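Local coordinates for iron-binding protein (Staphylococcus epidermidis, PDB 4M7O) that probably binds an iron-carrying ligand outside the cell membrane as the solute-binding component of an uptake system, at residues L28-T33 and V257-P262; Q114-T119 and D179-D184. All blocks are in the same frame, centred on the assembly; numbering follows the deposited sequence.

Contact 1: residues L28-T33 and V257-P262; sequences LIPSNT and VSRPGP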
ATOM      1  N   LEU A  28     -12.437   1.963  -8.172  1.00 27.95           N
ATOM      2  CA  LEU A  28     -12.812   0.960  -7.172  1.00 25.51           C
ATOM      3  C   LEU A  28     -11.804   0.700  -6.055  1.00 25.51           C
ATOM      4  O   LEU A  28     -12.017  -0.192  -5.217  1.00 24.77           O
ATOM      5  CB  LEU A  28     -13.178  -0.365  -7.852  1.00 26.65           C
ATOM      6  CG  LEU A  28     -14.469  -0.296  -8.677  1.00 31.52           C
ATOM      7  CD1 LEU A  28     -14.916  -1.695  -9.142  1.00 31.56           C
ATOM      8  CD2 LEU A  28     -15.560   0.386  -7.876  1.00 25.42           C
ATOM      9  N   ILE A  29     -10.714   1.463  -6.025  1.00 24.50           N
ATOM     10  CA  ILE A  29      -9.751   1.325  -4.937  1.00 26.38           C
ATOM     11  C   ILE A  29      -9.144   2.701  -4.666  1.00 27.97           C
ATOM     12  O   ILE A  29      -8.953   3.482  -5.598  1.00 28.51           O
ATOM     13  CB  ILE A  29      -8.686   0.216  -5.256  1.00 28.06           C
ATOM     14  CG1 ILE A  29      -8.033  -0.332  -3.966  1.00 28.22           C
ATOM     15  CG2 ILE A  29      -7.637   0.731  -6.244  1.00 26.89           C
ATOM     16  CD1 ILE A  29      -7.475  -1.744  -4.093  1.00 40.32           C
ATOM     17  N   PRO A  30      -8.897   3.035  -3.386  1.00 28.95           N
ATOM     18  CA  PRO A  30      -8.495   4.426  -3.131  1.00 28.97           C
ATOM     19  C   PRO A  30      -7.229   4.873  -3.866  1.00 30.56           C
ATOM     20  O   PRO A  30      -7.232   6.002  -4.332  1.00 29.63           O
ATOM     21  CB  PRO A  30      -8.305   4.462  -1.610  1.00 33.02           C
ATOM     22  CG  PRO A  30      -9.252   3.380  -1.102  1.00 30.83           C
ATOM     23  CD  PRO A  30      -9.110   2.282  -2.131  1.00 26.48           C
ATOM     24  N   SER A  31      -6.203   4.031  -4.012  1.00 30.05           N
ATOM     25  CA  SER A  31      -5.006   4.466  -4.743  1.00 32.56           C
ATOM     26  C   SER A  31      -5.338   4.939  -6.170  1.00 31.39           C
ATOM     27  O   SER A  31      -4.840   5.981  -6.617  1.00 33.18           O
ATOM     28  CB  SER A  31      -3.919   3.388  -4.757  1.00 27.45           C
ATOM     29  OG  SER A  31      -4.438   2.144  -5.185  1.00 29.08           O
ATOM     30  N   ASN A  32      -6.180   4.184  -6.870  1.00 24.35           N
ATOM     31  CA  ASN A  32      -6.685   4.590  -8.183  1.00 28.76           C
ATOM     32  C   ASN A  32      -7.329   5.970  -8.139  1.00 30.36           C
ATOM     33  O   ASN A  32      -7.042   6.834  -8.977  1.00 29.58           O
ATOM     34  CB  ASN A  32      -7.701   3.570  -8.713  1.00 32.73           C
ATOM     35  CG  ASN A  32      -7.038   2.324  -9.275  1.00 32.57           C
ATOM     36  OD1 ASN A  32      -5.806   2.217  -9.295  1.00 30.87           O
ATOM     37  ND2 ASN A  32      -7.854   1.373  -9.740  1.00 29.91           N
ATOM     38  N   THR A  33      -8.194   6.182  -7.155  1.00 29.13           N
ATOM     39  CA  THR A  33      -8.896   7.459  -7.059  1.00 29.34           C
ATOM     40  C   THR A  33      -7.917   8.597  -6.833  1.00 27.72           C
ATOM     41  O   THR A  33      -8.049   9.657  -7.443  1.00 28.86           O
ATOM     42  CB  THR A  33      -9.913   7.446  -5.935  1.00 30.67           C
ATOM     43  OG1 THR A  33     -10.859   6.383  -6.159  1.00 29.76           O
ATOM     44  CG2 THR A  33     -10.669   8.782  -5.872  1.00 30.73           C
ATOM     45  N   VAL A 257       0.363   2.799   4.980  1.00 30.89           N
ATOM     46  CA  VAL A 257       1.711   3.205   4.578  1.00 31.36           C
ATOM     47  C   VAL A 257       2.143   2.654   3.225  1.00 30.78           C
ATOM     48  O   VAL A 257       2.932   3.288   2.528  1.00 37.10           O
ATOM     49  CB  VAL A 257       2.785   2.887   5.643  1.00 38.05           C
ATOM     50  CG1 VAL A 257       2.336   3.397   6.973  1.00 40.75           C
ATOM     51  CG2 VAL A 257       3.042   1.413   5.694  1.00 34.90           C
ATOM     52  N   SER A 258       1.628   1.489   2.844  1.00 28.85           N
ATOM     53  CA  SER A 258       2.031   0.898   1.578  1.00 34.31           C
ATOM     54  C   SER A 258       1.015   1.166   0.467  1.00 35.62           C
ATOM     55  O   SER A 258       1.049   0.511  -0.576  1.00 29.53           O
ATOM     56  CB  SER A 258       2.291  -0.609   1.725  1.00 33.83           C
ATOM     57  OG  SER A 258       1.091  -1.343   1.865  1.00 45.08           O
ATOM     58  N   ARG A 259       0.115   2.124   0.678  1.00 33.94           N
ATOM     59  CA  ARG A 259      -0.865   2.432  -0.361  1.00 27.93           C
ATOM     60  C   ARG A 259      -0.137   2.930  -1.603  1.00 30.77           C
ATOM     61  O   ARG A 259       0.571   3.950  -1.551  1.00 31.79           O
ATOM     62  CB  ARG A 259      -1.871   3.487   0.102  1.00 25.36           C
ATOM     63  CG  ARG A 259      -2.923   3.822  -0.966  1.00 25.67           C
ATOM     64  CD  ARG A 259      -3.905   4.867  -0.471  1.00 29.14           C
ATOM     65  NE  ARG A 259      -4.728   4.388   0.641  1.00 30.73           N
ATOM     66  CZ  ARG A 259      -5.803   5.032   1.101  1.00 43.56           C
ATOM     67  NH1 ARG A 259      -6.176   6.194   0.560  1.00 41.50           N
ATOM     68  NH2 ARG A 259      -6.506   4.520   2.103  1.00 41.41           N
ATOM     69  N   PRO A 260      -0.298   2.214  -2.731  1.00 29.60           N
ATOM     70  CA  PRO A 260       0.481   2.574  -3.923  1.00 28.89           C
ATOM     71  C   PRO A 260      -0.061   3.812  -4.642  1.00 26.50           C
ATOM     72  O   PRO A 260      -0.404   3.735  -5.825  1.00 27.79           O
ATOM     73  CB  PRO A 260       0.355   1.327  -4.811  1.00 29.04           C
ATOM     74  CG  PRO A 260      -0.973   0.703  -4.391  1.00 28.98           C
ATOM     75  CD  PRO A 260      -1.037   0.945  -2.906  1.00 31.10           C
ATOM     76  N   GLY A 261      -0.119   4.943  -3.940  1.00 24.53           N
ATOM     77  CA  GLY A 261      -0.592   6.179  -4.536  1.00 23.69           C
ATOM     78  C   GLY A 261       0.417   7.313  -4.462  1.00 29.47           C
ATOM     79  O   GLY A 261       1.587   7.107  -4.134  1.00 32.15           O
ATOM     80  N   PRO A 262      -0.031   8.532  -4.769  1.00 31.02           N
ATOM     81  CA  PRO A 262       0.849   9.700  -4.806  1.00 35.36           C
ATOM     82  C   PRO A 262       1.397  10.097  -3.439  1.00 39.49           C
ATOM     83  O   PRO A 262       2.319  10.909  -3.397  1.00 35.17           O
ATOM     84  CB  PRO A 262      -0.074  10.807  -5.326  1.00 29.38           C
ATOM     85  CG  PRO A 262      -1.150  10.065  -6.082  1.00 27.43           C
ATOM     86  CD  PRO A 262      -1.382   8.854  -5.250  1.00 27.85           C
TER
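Ser31, in the first turn of helix 30-38, presses its CB against the backbone carbonyl of Pro260, with Pro260 O 3.7 Å from Ser31 CB. This is the dense part of the contact. On the same methylene group lies the aliphatic start of Arg259, whose CG comes within 3.9 Å of Ser31 CB. With chi1 of 51°, the Ser31 hydroxyl is held between its own backbone N and carbonyl carbon, and OG rests against a methylene of the proline ring, Ser31 OG to Pro260 CG being 3.8 Å. The backbones are also near here, Ser31 CA and Gly261 CA being 4.7 Å apart, and both of these residues are buried. Pro260 centres an inverse gamma turn, closed by the bond from Gly261 N to Arg259 O (2.7 Å), which turns the chain sharply where it faces the serine.

The looser side is made by Pro30 and the head of Arg259, both partly exposed. The arginine chain runs extended through chi1 and chi2, then bends at chi3 (-65°), bringing one face of its guanidinium to Pro30 CB. That carbon is displaced toward the rim and is 3.5 Å from Arg259 NH1. This is van der Waals packing; the polar grip on the guanidinium comes from salt bridges of NH2 to Glu256 and of NH1 to Glu34 and Asp53. Three carboxylates thus fix the flat group against which Pro30 rests.

With only 199 Å² buried in all, the contact is a small joint. Consistent with the two-lobed periplasmic binding protein fold, it sets the first helix of the N-terminal lobe, which follows strand 25-27 of the parallel sheet, against the C-terminal loop between helices 254-257 and 264-275, where Pro262 continues the packing onto Glu34, Ile35 and Arg38 of helix 30-38.

Contact 2: residues Q114-T119 and D179-D184; sequences QSIDET and DTFFND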
ATOM      1  N   GLN A 114       4.302  -3.684  -5.772  1.00 33.91           N
ATOM      2  CA  GLN A 114       4.987  -4.147  -4.567  1.00 37.01           C
ATOM      3  C   GLN A 114       6.353  -3.479  -4.371  1.00 41.46           C
ATOM      4  O   GLN A 114       7.213  -4.012  -3.684  1.00 41.17           O
ATOM      5  CB  GLN A 114       5.120  -5.671  -4.572  1.00 48.05           C
ATOM      6  CG  GLN A 114       3.820  -6.421  -4.211  1.00 52.49           C
ATOM      7  CD  GLN A 114       3.290  -6.087  -2.806  1.00 52.51           C
ATOM      8  OE1 GLN A 114       4.004  -6.222  -1.788  1.00 41.60           O
ATOM      9  NE2 GLN A 114       2.026  -5.659  -2.745  1.00 48.61           N
ATOM     10  N   SER A 115       6.530  -2.308  -4.979  1.00 42.65           N
ATOM     11  CA  SER A 115       7.719  -1.484  -4.779  1.00 40.65           C
ATOM     12  C   SER A 115       7.410  -0.032  -5.134  1.00 37.07           C
ATOM     13  O   SER A 115       6.354   0.269  -5.673  1.00 37.28           O
ATOM     14  CB  SER A 115       8.860  -1.960  -5.663  1.00 41.39           C
ATOM     15  OG  SER A 115       8.586  -1.611  -7.004  1.00 37.41           O
ATOM     16  N   ILE A 116       8.337   0.869  -4.844  1.00 42.77           N
ATOM     17  CA  ILE A 116       8.138   2.270  -5.184  1.00 39.40           C
ATOM     18  C   ILE A 116       8.168   2.447  -6.701  1.00 39.84           C
ATOM     19  O   ILE A 116       7.330   3.142  -7.268  1.00 38.59           O
ATOM     20  CB  ILE A 116       9.203   3.152  -4.505  1.00 42.32           C
ATOM     21  CG1 ILE A 116       9.019   3.111  -2.986  1.00 42.18           C
ATOM     22  CG2 ILE A 116       9.140   4.571  -5.009  1.00 39.78           C
ATOM     23  CD1 ILE A 116      10.169   3.734  -2.213  1.00 41.73           C
ATOM     24  N   ASP A 117       9.127   1.807  -7.363  1.00 40.24           N
ATOM     25  CA  ASP A 117       9.226   1.909  -8.817  1.00 42.94           C
ATOM     26  C   ASP A 117       7.999   1.347  -9.549  1.00 42.51           C
ATOM     27  O   ASP A 117       7.629   1.844 -10.611  1.00 38.95           O
ATOM     28  CB  ASP A 117      10.512   1.263  -9.327  1.00 51.68           C
ATOM     29  CG  ASP A 117      11.717   2.185  -9.189  1.00 70.63           C
ATOM     30  OD1 ASP A 117      11.908   3.039 -10.085  1.00 74.55           O
ATOM     31  OD2 ASP A 117      12.464   2.069  -8.187  1.00 75.16           O
ATOM     32  N   GLU A 118       7.372   0.321  -8.981  1.00 38.62           N
ATOM     33  CA  GLU A 118       6.203  -0.276  -9.597  1.00 37.21           C
ATOM     34  C   GLU A 118       5.018   0.654  -9.413  1.00 36.97           C
ATOM     35  O   GLU A 118       4.112   0.690 -10.236  1.00 39.95           O
ATOM     36  CB  GLU A 118       5.920  -1.655  -8.997  1.00 39.61           C
ATOM     37  CG  GLU A 118       6.790  -2.775  -9.568  1.00 44.02           C
ATOM     38  CD  GLU A 118       6.671  -4.069  -8.782  1.00 51.02           C
ATOM     39  OE1 GLU A 118       7.684  -4.799  -8.682  1.00 60.87           O
ATOM     40  OE2 GLU A 118       5.569  -4.358  -8.264  1.00 49.80           O
ATOM     41  N   THR A 119       5.032   1.414  -8.321  1.00 36.95           N
ATOM     42  CA  THR A 119       4.002   2.413  -8.087  1.00 30.46           C
ATOM     43  C   THR A 119       4.073   3.478  -9.182  1.00 32.61           C
ATOM     44  O   THR A 119       3.046   3.855  -9.754  1.00 36.05           O
ATOM     45  CB  THR A 119       4.163   3.061  -6.707  1.00 33.76           C
ATOM     46  OG1 THR A 119       4.032   2.053  -5.697  1.00 28.38           O
ATOM     47  CG2 THR A 119       3.109   4.146  -6.489  1.00 30.05           C
ATOM     48  N   ASP A 179      10.658  -9.047  -2.470  1.00 47.32           N
ATOM     49  CA  ASP A 179       9.528  -8.893  -3.391  1.00 44.42           C
ATOM     50  C   ASP A 179       8.275  -8.385  -2.687  1.00 44.26           C
ATOM     51  O   ASP A 179       7.159  -8.684  -3.105  1.00 44.00           O
ATOM     52  CB  ASP A 179       9.207 -10.202  -4.124  1.00 47.77           C
ATOM     53  CG  ASP A 179      10.365 -10.703  -4.964  1.00 58.38           C
ATOM     54  OD1 ASP A 179      11.220  -9.880  -5.351  1.00 65.33           O
ATOM     55  OD2 ASP A 179      10.410 -11.921  -5.241  1.00 60.40           O
ATOM     56  N   THR A 180       8.449  -7.617  -1.619  1.00 38.64           N
ATOM     57  CA  THR A 180       7.297  -7.001  -0.960  1.00 37.28           C
ATOM     58  C   THR A 180       7.498  -5.507  -0.861  1.00 39.17           C
ATOM     59  O   THR A 180       8.633  -5.018  -0.892  1.00 36.12           O
ATOM     60  CB  THR A 180       7.070  -7.541   0.455  1.00 39.06           C
ATOM     61  OG1 THR A 180       8.224  -7.246   1.256  1.00 33.67           O
ATOM     62  CG2 THR A 180       6.796  -9.062   0.437  1.00 33.10           C
ATOM     63  N   PHE A 181       6.391  -4.789  -0.718  1.00 32.91           N
ATOM     64  CA  PHE A 181       6.431  -3.346  -0.614  1.00 32.71           C
ATOM     65  C   PHE A 181       7.181  -2.944   0.641  1.00 34.24           C
ATOM     66  O   PHE A 181       8.030  -2.052   0.606  1.00 35.89           O
ATOM     67  CB  PHE A 181       5.014  -2.761  -0.631  1.00 32.73           C
ATOM     68  CG  PHE A 181       4.930  -1.422  -1.311  1.00 37.50           C
ATOM     69  CD1 PHE A 181       5.818  -0.414  -0.992  1.00 43.06           C
ATOM     70  CD2 PHE A 181       3.995  -1.187  -2.299  1.00 44.67           C
ATOM     71  CE1 PHE A 181       5.754   0.822  -1.616  1.00 45.78           C
ATOM     72  CE2 PHE A 181       3.933   0.048  -2.935  1.00 46.40           C
ATOM     73  CZ  PHE A 181       4.821   1.051  -2.588  1.00 38.78           C
ATOM     74  N   PHE A 182       6.898  -3.612   1.750  1.00 34.42           N
ATOM     75  CA  PHE A 182       7.615  -3.298   2.981  1.00 36.63           C
ATOM     76  C   PHE A 182       9.110  -3.533   2.837  1.00 39.35           C
ATOM     77  O   PHE A 182       9.903  -2.818   3.451  1.00 41.60           O
ATOM     78  CB  PHE A 182       7.056  -4.089   4.160  1.00 34.95           C
ATOM     79  CG  PHE A 182       5.605  -3.807   4.433  1.00 42.42           C
ATOM     80  CD1 PHE A 182       5.152  -2.502   4.516  1.00 43.43           C
ATOM     81  CD2 PHE A 182       4.693  -4.842   4.587  1.00 44.22           C
ATOM     82  CE1 PHE A 182       3.804  -2.221   4.750  1.00 39.36           C
ATOM     83  CE2 PHE A 182       3.345  -4.571   4.825  1.00 47.84           C
ATOM     84  CZ  PHE A 182       2.906  -3.260   4.911  1.00 41.13           C
ATOM     85  N   ASN A 183       9.509  -4.521   2.035  1.00 38.02           N
ATOM     86  CA  ASN A 183      10.939  -4.788   1.883  1.00 38.81           C
ATOM     87  C   ASN A 183      11.613  -3.718   1.048  1.00 39.87           C
ATOM     88  O   ASN A 183      12.731  -3.315   1.349  1.00 36.61           O
ATOM     89  CB  ASN A 183      11.235  -6.172   1.302  1.00 38.32           C
ATOM     90  CG  ASN A 183      12.720  -6.414   1.122  1.00 42.02           C
ATOM     91  OD1 ASN A 183      13.424  -6.747   2.078  1.00 41.96           O
ATOM     92  ND2 ASN A 183      13.206  -6.243  -0.107  1.00 39.93           N
ATOM     93  N   ASP A 184      10.928  -3.251   0.006  1.00 39.36           N
ATOM     94  CA  ASP A 184      11.512  -2.218  -0.840  1.00 42.92           C
ATOM     95  C   ASP A 184      11.684  -0.926  -0.057  1.00 42.86           C
ATOM     96  O   ASP A 184      12.684  -0.216  -0.226  1.00 45.58           O
ATOM     97  CB  ASP A 184      10.673  -1.970  -2.091  1.00 39.18           C
ATOM     98  CG  ASP A 184      11.338  -0.991  -3.044  1.00 45.71           C
ATOM     99  OD1 ASP A 184      12.552  -1.137  -3.300  1.00 47.97           O
ATOM    100  OD2 ASP A 184      10.657  -0.067  -3.530  1.00 40.89           O
TER
HETATM  101  O   HOH W   1       4.243  -5.532   1.626  1.00 44.13           O
HETATM  102  O   HOH W   2      11.551   0.902  -5.728  1.00 43.44           O
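Asp184 holds CG anti to its backbone N (chi1 -175°), which directs the carboxylate at the start of helix 116-129; in the other direction, the bend of Gln114 at chi2 (-60°) turns its amide oxygen toward the start of helix 181-188. The motif is a meeting of two capped helix N-termini. Ser115 OG accepts from Glu118 N at one N-cap, and Thr180 OG1 accepts from Asn183 N at the other and is also hydrogen-bonded to Gly177 O.

Each helix start receives an acceptor from the opposite segment. Ile116 N donates to Asp184 OD2 at 2.8 Å, with a nearly straight N-H...O angle of 175°, and approaches almost along the C-O axis. Phe181 N to Gln114 OE1 is 3.0 Å, but its donor stands well above the amide carbonyl plane and the bond is more bent. An anionic oxygen at the first turn of a helix is probably stabilised by the helix dipole; Asp184 is further balanced through OD1 by a salt bridge to Lys188.

The Phe181 ring packs against the start of helix 116-129. Ser115 N lies 3.9 Å above one ring face, offset toward the rim, while Thr119 OG1 comes to the edge near the ring plane, 3.4 Å from Phe181 CZ. That hydroxyl is oriented by donating to Ser115 O, which also accepts from Thr119 N on the opposite face of its carbonyl plane. Ile116 CG1 adds an apolar touch on Phe181 CE1, and Ile264 of helix 264-275 packs on both Ile116 and Phe181.

A water extends the carboxylate's hold on helix 116-129: it donates to Asp184 OD2 at 2.6 Å, and also to Asp117 OD2, while accepting from Asp117 N at 3.1 Å.

In the fold
From the N terminus, strand 25-27 leads into 28-33, which meets 257-262, near the C terminus; contact 1 therefore closes a loop of 223 residues. Within that span, 114-119 follows strand 106-110 at the edge of the parallel sheet, and the chain then passes along the long helix 133-152 into the mixed sheet before 179-184 closes contact 2. The smaller loop is enclosed by the larger without crossing it. The two contacts, with centres about 13 Å apart, also touch: Pro260 O lies 3.6 Å from Thr119 CG2, and Ser258 packs on Phe182. Together they tie both lobes of this two-lobed binding-protein fold near its middle.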